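Local coordinates for acyl-CoA dehydrogenase FadE3 (Mycobacterium smegmatis, PDB 4IV6), which is a flavoprotein of the acyl-CoA dehydrogenase family that binds dihydroflavine-adenine dinucleotide, at residues E45-E49 / I50-G54; T17-D20 / F21-Q25; S327-A330 / M331-L335. All coordinates share one frame; numbering follows the deposited sequence.

Contact 1 of 3, residues E45-E49 / I50-G54; sequences ETMKE and IGIFG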
# COMPACT_ATOMS: atom_id res chain seq x y z
N GLU B 45 32.51 -21.68 -11.61
CA GLU B 45 33.89 -22.09 -11.42
C GLU B 45 34.75 -20.92 -10.92
O GLU B 45 35.54 -21.08 -10.01
CB GLU B 45 34.44 -22.70 -12.71
CG GLU B 45 35.69 -23.52 -12.53
CD GLU B 45 35.49 -24.76 -11.65
OE1 GLU B 45 34.39 -25.36 -11.56
OE2 GLU B 45 36.50 -25.14 -11.05
N THR B 46 34.55 -19.74 -11.49
CA THR B 46 35.24 -18.55 -11.03
C THR B 46 34.82 -18.26 -9.58
O THR B 46 35.65 -17.87 -8.77
CB THR B 46 34.95 -17.34 -11.94
OG1 THR B 46 35.41 -17.63 -13.27
CG2 THR B 46 35.64 -16.08 -11.41
N MET B 47 33.56 -18.48 -9.25
CA MET B 47 33.11 -18.30 -7.86
C MET B 47 33.82 -19.24 -6.92
O MET B 47 34.24 -18.84 -5.82
CB MET B 47 31.59 -18.46 -7.74
CG MET B 47 30.87 -17.31 -8.42
SD MET B 47 29.12 -17.65 -8.69
CE MET B 47 28.57 -18.01 -7.04
N LYS B 48 34.00 -20.48 -7.35
CA LYS B 48 34.78 -21.41 -6.55
C LYS B 48 36.21 -20.88 -6.27
O LYS B 48 36.67 -20.89 -5.12
CB LYS B 48 34.84 -22.77 -7.21
CG LYS B 48 33.49 -23.47 -7.32
CD LYS B 48 33.65 -24.82 -7.97
CE LYS B 48 32.29 -25.43 -8.18
NZ LYS B 48 32.38 -26.85 -8.55
N GLU B 49 36.91 -20.41 -7.30
CA GLU B 49 38.28 -19.89 -7.16
C GLU B 49 38.35 -18.68 -6.21
O GLU B 49 39.26 -18.54 -5.41
CB GLU B 49 38.84 -19.52 -8.53
CG GLU B 49 38.95 -20.70 -9.50
CD GLU B 49 39.08 -20.32 -10.99
OE1 GLU B 49 39.02 -19.11 -11.37
OE2 GLU B 49 39.21 -21.28 -11.80
N ILE B 50 37.36 -17.80 -6.35
CA ILE B 50 37.21 -16.61 -5.49
C ILE B 50 37.09 -17.00 -4.01
O ILE B 50 37.45 -16.23 -3.15
CB ILE B 50 35.94 -15.82 -5.91
CG1 ILE B 50 36.18 -15.06 -7.21
CG2 ILE B 50 35.50 -14.82 -4.84
CD1 ILE B 50 34.95 -14.33 -7.69
N GLY B 51 36.57 -18.20 -3.73
CA GLY B 51 36.34 -18.65 -2.34
C GLY B 51 34.87 -18.57 -1.88
O GLY B 51 34.59 -18.72 -0.69
N ILE B 52 33.93 -18.35 -2.81
CA ILE B 52 32.52 -18.13 -2.45
C ILE B 52 31.91 -19.30 -1.63
O ILE B 52 31.07 -19.11 -0.72
CB ILE B 52 31.65 -17.90 -3.72
CG1 ILE B 52 32.07 -16.67 -4.52
CG2 ILE B 52 30.17 -17.81 -3.38
CD1 ILE B 52 31.95 -15.36 -3.76
N PHE B 53 32.32 -20.52 -1.97
CA PHE B 53 31.78 -21.68 -1.31
C PHE B 53 32.42 -22.00 0.04
O PHE B 53 31.99 -22.96 0.70
CB PHE B 53 31.83 -22.88 -2.28
CG PHE B 53 30.89 -22.73 -3.44
CD1 PHE B 53 31.27 -22.05 -4.57
CD2 PHE B 53 29.61 -23.24 -3.37
CE1 PHE B 53 30.38 -21.87 -5.63
CE2 PHE B 53 28.72 -23.07 -4.42
CZ PHE B 53 29.10 -22.39 -5.55
N GLY B 54 33.40 -21.20 0.47
CA GLY B 54 34.11 -21.38 1.74
C GLY B 54 33.95 -20.20 2.67
O GLY B 54 34.64 -20.10 3.68
O HOH W 1 34.92 -21.56 -2.92

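Contact 2 of 3, residues T17-D20 / F21-Q25; sequences TVHD and FVEKQ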
# COMPACT_ATOMS: atom_id res chain seq x y z
N THR B 17 36.15 -7.63 -5.06
CA THR B 17 36.43 -8.68 -6.03
C THR B 17 35.15 -9.24 -6.62
O THR B 17 35.07 -9.46 -7.82
CB THR B 17 37.22 -9.80 -5.35
OG1 THR B 17 38.50 -9.26 -4.99
CG2 THR B 17 37.43 -11.00 -6.28
N VAL B 18 34.14 -9.45 -5.78
CA VAL B 18 32.88 -10.00 -6.23
C VAL B 18 32.12 -8.97 -7.10
O VAL B 18 31.60 -9.31 -8.14
CB VAL B 18 32.06 -10.55 -5.04
CG1 VAL B 18 30.72 -11.08 -5.49
CG2 VAL B 18 32.83 -11.68 -4.35
N HIS B 19 32.14 -7.69 -6.70
CA HIS B 19 31.59 -6.60 -7.51
C HIS B 19 32.21 -6.53 -8.91
O HIS B 19 31.51 -6.38 -9.91
CB HIS B 19 31.83 -5.28 -6.79
CG HIS B 19 31.29 -4.10 -7.50
ND1 HIS B 19 30.01 -3.63 -7.30
CD2 HIS B 19 31.86 -3.26 -8.40
CE1 HIS B 19 29.81 -2.56 -8.05
NE2 HIS B 19 30.91 -2.32 -8.73
N ASP B 20 33.55 -6.62 -8.96
CA ASP B 20 34.28 -6.60 -10.22
C ASP B 20 33.93 -7.79 -11.09
O ASP B 20 33.75 -7.66 -12.29
CB ASP B 20 35.78 -6.57 -9.96
CG ASP B 20 36.24 -5.23 -9.50
OD1 ASP B 20 35.37 -4.33 -9.46
OD2 ASP B 20 37.45 -5.06 -9.22
N PHE B 21 33.84 -8.97 -10.48
CA PHE B 21 33.43 -10.20 -11.16
C PHE B 21 32.05 -10.01 -11.76
O PHE B 21 31.80 -10.40 -12.90
CB PHE B 21 33.44 -11.35 -10.15
CG PHE B 21 32.63 -12.57 -10.55
CD1 PHE B 21 33.05 -13.40 -11.55
CD2 PHE B 21 31.51 -12.92 -9.83
CE1 PHE B 21 32.31 -14.54 -11.89
CE2 PHE B 21 30.78 -14.06 -10.15
CZ PHE B 21 31.19 -14.87 -11.17
N VAL B 22 31.17 -9.36 -11.01
CA VAL B 22 29.81 -9.12 -11.48
C VAL B 22 29.82 -8.15 -12.68
O VAL B 22 29.21 -8.44 -13.70
CB VAL B 22 28.89 -8.67 -10.34
CG1 VAL B 22 27.62 -7.99 -10.87
CG2 VAL B 22 28.56 -9.85 -9.47
N GLU B 23 30.53 -7.03 -12.54
CA GLU B 23 30.61 -6.05 -13.60
C GLU B 23 31.30 -6.59 -14.87
O GLU B 23 30.80 -6.37 -15.94
CB GLU B 23 31.33 -4.79 -13.13
CG GLU B 23 30.59 -4.01 -12.04
CD GLU B 23 29.28 -3.45 -12.56
OE1 GLU B 23 29.31 -2.70 -13.53
OE2 GLU B 23 28.23 -3.85 -12.02
N LYS B 24 32.41 -7.30 -14.73
CA LYS B 24 33.22 -7.68 -15.91
C LYS B 24 32.86 -9.05 -16.49
O LYS B 24 32.93 -9.26 -17.70
CB LYS B 24 34.70 -7.69 -15.56
CG LYS B 24 35.23 -6.42 -14.91
CD LYS B 24 35.14 -5.21 -15.80
CE LYS B 24 35.63 -3.94 -15.09
NZ LYS B 24 37.07 -4.00 -14.71
N GLN B 25 32.46 -9.99 -15.63
CA GLN B 25 32.22 -11.36 -16.09
C GLN B 25 30.75 -11.73 -16.14
O GLN B 25 30.32 -12.37 -17.08
CB GLN B 25 33.03 -12.35 -15.25
CG GLN B 25 34.47 -11.89 -15.06
CD GLN B 25 35.40 -12.94 -14.48
OE1 GLN B 25 35.37 -14.09 -14.88
NE2 GLN B 25 36.24 -12.54 -13.54

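Contact 3 of 3, residues S327-A330 / M331-L335; sequences SETA and MQIAL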
# COMPACT_ATOMS: atom_id res chain seq x y z
N SER B 327 12.63 -8.76 1.00
CA SER B 327 11.95 -9.46 -0.10
C SER B 327 10.71 -8.69 -0.60
O SER B 327 10.51 -8.58 -1.83
CB SER B 327 11.58 -10.89 0.31
OG SER B 327 10.62 -10.94 1.34
N GLU B 328 9.92 -8.13 0.32
CA GLU B 328 8.75 -7.33 -0.08
C GLU B 328 9.24 -6.05 -0.77
O GLU B 328 8.70 -5.64 -1.82
CB GLU B 328 7.88 -6.97 1.13
CG GLU B 328 7.18 -8.15 1.75
CD GLU B 328 6.16 -8.81 0.83
OE1 GLU B 328 5.55 -8.12 -0.00
OE2 GLU B 328 5.94 -10.02 0.93
N THR B 329 10.29 -5.42 -0.20
CA THR B 329 10.88 -4.23 -0.78
C THR B 329 11.41 -4.50 -2.19
O THR B 329 11.17 -3.70 -3.09
CB THR B 329 12.01 -3.66 0.10
OG1 THR B 329 11.42 -3.14 1.30
CG2 THR B 329 12.72 -2.50 -0.57
N ALA B 330 12.13 -5.60 -2.39
CA ALA B 330 12.67 -5.90 -3.73
C ALA B 330 11.58 -6.05 -4.78
O ALA B 330 11.73 -5.59 -5.91
CB ALA B 330 13.60 -7.12 -3.72
N MET B 331 10.47 -6.70 -4.42
CA MET B 331 9.32 -6.84 -5.33
C MET B 331 8.72 -5.48 -5.69
O MET B 331 8.44 -5.21 -6.87
CB MET B 331 8.26 -7.74 -4.69
CG MET B 331 7.05 -8.03 -5.55
SD MET B 331 7.42 -9.12 -6.95
CE MET B 331 7.74 -8.05 -8.34
N GLN B 332 8.57 -4.61 -4.70
CA GLN B 332 8.04 -3.25 -4.95
C GLN B 332 8.97 -2.45 -5.87
O GLN B 332 8.52 -1.82 -6.85
CB GLN B 332 7.88 -2.51 -3.63
CG GLN B 332 6.78 -3.13 -2.76
CD GLN B 332 6.80 -2.68 -1.30
OE1 GLN B 332 7.52 -1.75 -0.90
NE2 GLN B 332 6.05 -3.39 -0.48
N ILE B 333 10.27 -2.50 -5.57
CA ILE B 333 11.24 -1.79 -6.36
C ILE B 333 11.32 -2.36 -7.78
O ILE B 333 11.44 -1.58 -8.76
CB ILE B 333 12.62 -1.75 -5.66
CG1 ILE B 333 12.52 -0.86 -4.41
CG2 ILE B 333 13.71 -1.25 -6.59
CD1 ILE B 333 13.78 -0.88 -3.55
N ALA B 334 11.24 -3.69 -7.91
CA ALA B 334 11.32 -4.30 -9.25
C ALA B 334 10.17 -3.82 -10.14
O ALA B 334 10.39 -3.45 -11.26
CB ALA B 334 11.35 -5.81 -9.17
N LEU B 335 8.96 -3.79 -9.60
CA LEU B 335 7.82 -3.33 -10.39
C LEU B 335 7.97 -1.87 -10.76
O LEU B 335 7.73 -1.52 -11.92
CB LEU B 335 6.50 -3.56 -9.66
CG LEU B 335 5.24 -2.92 -10.28
CD1 LEU B 335 5.00 -3.43 -11.69
CD2 LEU B 335 4.08 -3.28 -9.38
O HOH W 2 5.75 -6.31 -1.92
O HOH W 3 9.03 -1.98 1.54

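Contact 1 of 3, residues E45-E49 / I50-G54
The ring of Phe53 meets the helix at Lys48 and Met47. Lys48 CG reaches it obliquely, 3.8 Å from Phe53 CD1, and Met47 CB approaches Phe53 CE1 at 4.2 Å, also obliquely. An edge-to-face pairing with His92 joins the same ring to another helix. Beyond CG the Lys48 chain is extended, taking NZ on to the carbonyl of Gly118; the salt bridge from NZ to Glu45 is long. Met47 CB also touches Ile52, 3.7 Å from Ile52 CG1. The Met47 chain turns at its last torsion (chi3 57°), which sets the methyl CE near Ile52 CG2.

These contacts flank a Schellman motif that ends the helix. The amide of Ile52 binds Met47 O at 3.1 Å. Gly51 N binds Lys48 O from above the carbonyl plane, 64° out of it, and makes a weak second bond to Met47 O. Gly51 has positive phi (103°), a conformation that favours glycine. The last regular helical bond runs from Ile50 N to Thr46 O (3.0 Å). A water links the last turn to the loop: it donates to Lys48 O at 2.9 Å and accepts from Phe53 N.

The motif turns the chain out of helix 41-50 in the N-terminal helical domain. Met47 and Ile52 pack against helices 9-26, 68-81 and 83-102. Phe53 binds His92 through its carbonyl and touches Met89, both on helix 83-102.

Contact 2 of 3, residues T17-D20 / F21-Q25
Phe21 opens the second segment with its amide bound to Thr17 O at 3.0 Å. Its CB rests 3.4 Å from Val18 O, and that oxygen lies at the ring edge, near the ring plane. The ring swings clear of the preceding turn because CG stands opposite the backbone N (chi1 161°). It packs on Leu43, Thr46 and Met47 of helix 41-50. Further along, the amide of Gln25 meets the ring at its edge, with NE2 in the ring plane.

Val22 N binds Val18 O at 2.9 Å. Val22 CG2 also comes within 3.4 Å of that oxygen.

Glu23 carries the main side-chain contact. Its amide binds His19 O, and its CG sits 3.7 Å from His19 NE2, oblique to the imidazole. The ring and carboxylate planes are 20° apart. His19 ND1 bonds to Glu77, and Glu23 OE2 forms salt bridges with Lys27 and Arg80.

Lys24 N binds Asp20 O at 2.8 Å. Lys24 CG passes 3.3 Å from that oxygen, placed beside its own backbone N by the first torsion (chi1 -52°). Asp20 has two conformers, and in one of them its carboxylate and the Lys24 ammonium do not touch.

Gln25 N returns to Phe21 O, and a wider pi-type turn spans 22-25. The arrangement is an amphipathic alpha-helix of the N-terminal helical domain of the acyl-CoA dehydrogenase fold: Val18, Phe21 and Val22 are buried, while Asp20, Lys24 and Gln25 are exposed.

Contact 3 of 3, residues S327-A330 / M331-L335
Four successive i to i+4 bonds run through the segments, from Met331 N to Ser327 O, Gln332 N to Glu328 O, Ile333 N to Thr329 O and Ala334 N to Ala330 O, in regular alpha-helix. Thr329 and Ile333 lie side by side and point the same way. Thr329 CG2 touches Ile333 CD1 at 3.6 Å. Thr329 OG1 stands beside the backbone N (chi1 -69°) and bonds to Phe325 O, which puts the methyl anti to that N, facing Ile333.

Gln332 lies back over the carbonyl of Glu328, with CG 3.3 Å from Glu328 O. Two waters tie it to the previous turn. One donates to Glu328 O at 3.0 Å and to Glu328 OE1 at 2.6 Å, and accepts from Gln332 NE2. The other donates to Thr329 OG1 at 2.7 Å and to Gln332 OE1 at 2.9 Å. Both ends of the amide are thus held, which should fix its rotation; Lys294 also bonds to OE1.

Helix 316-340 belongs to the C-terminal helical domain of the acyl-CoA dehydrogenase fold. Its Ala330 and Ile333 pack on Ala253, Ala257 and Ala260 of helix 234-270, while the bent chain of Met331 leads away to helix 352-364. Met331 and Leu335 also pack on Leu335 and Met331 of the second subunit, and Glu328 OE2, bonded to Asn369, forms a salt bridge with Arg339 of that subunit.

How the contacts relate
Contacts 1 and 2 belong to the N-terminal helical domain and touch one another. Phe21 CE2 lies 3.7 Å from Met47 CG, and Val18 CG2 lies 3.8 Å from Ile52 CD1, so helix 9-26 packs on the end of helix 41-50. Both contacts are partly buried. Contact 3 is more deeply buried, in the C-terminal domain, with its nearest atoms about 16 Å from contact 2 and about 19 Å from contact 1. Contact 1 is a helix ending with a Schellman motif and a bridging water. Contact 2 nears its helix end, with a pi-type turn; contact 3 is regular alpha-helix. Contact 2 has an exposed charged side, whereas contact 3 alone reaches another subunit.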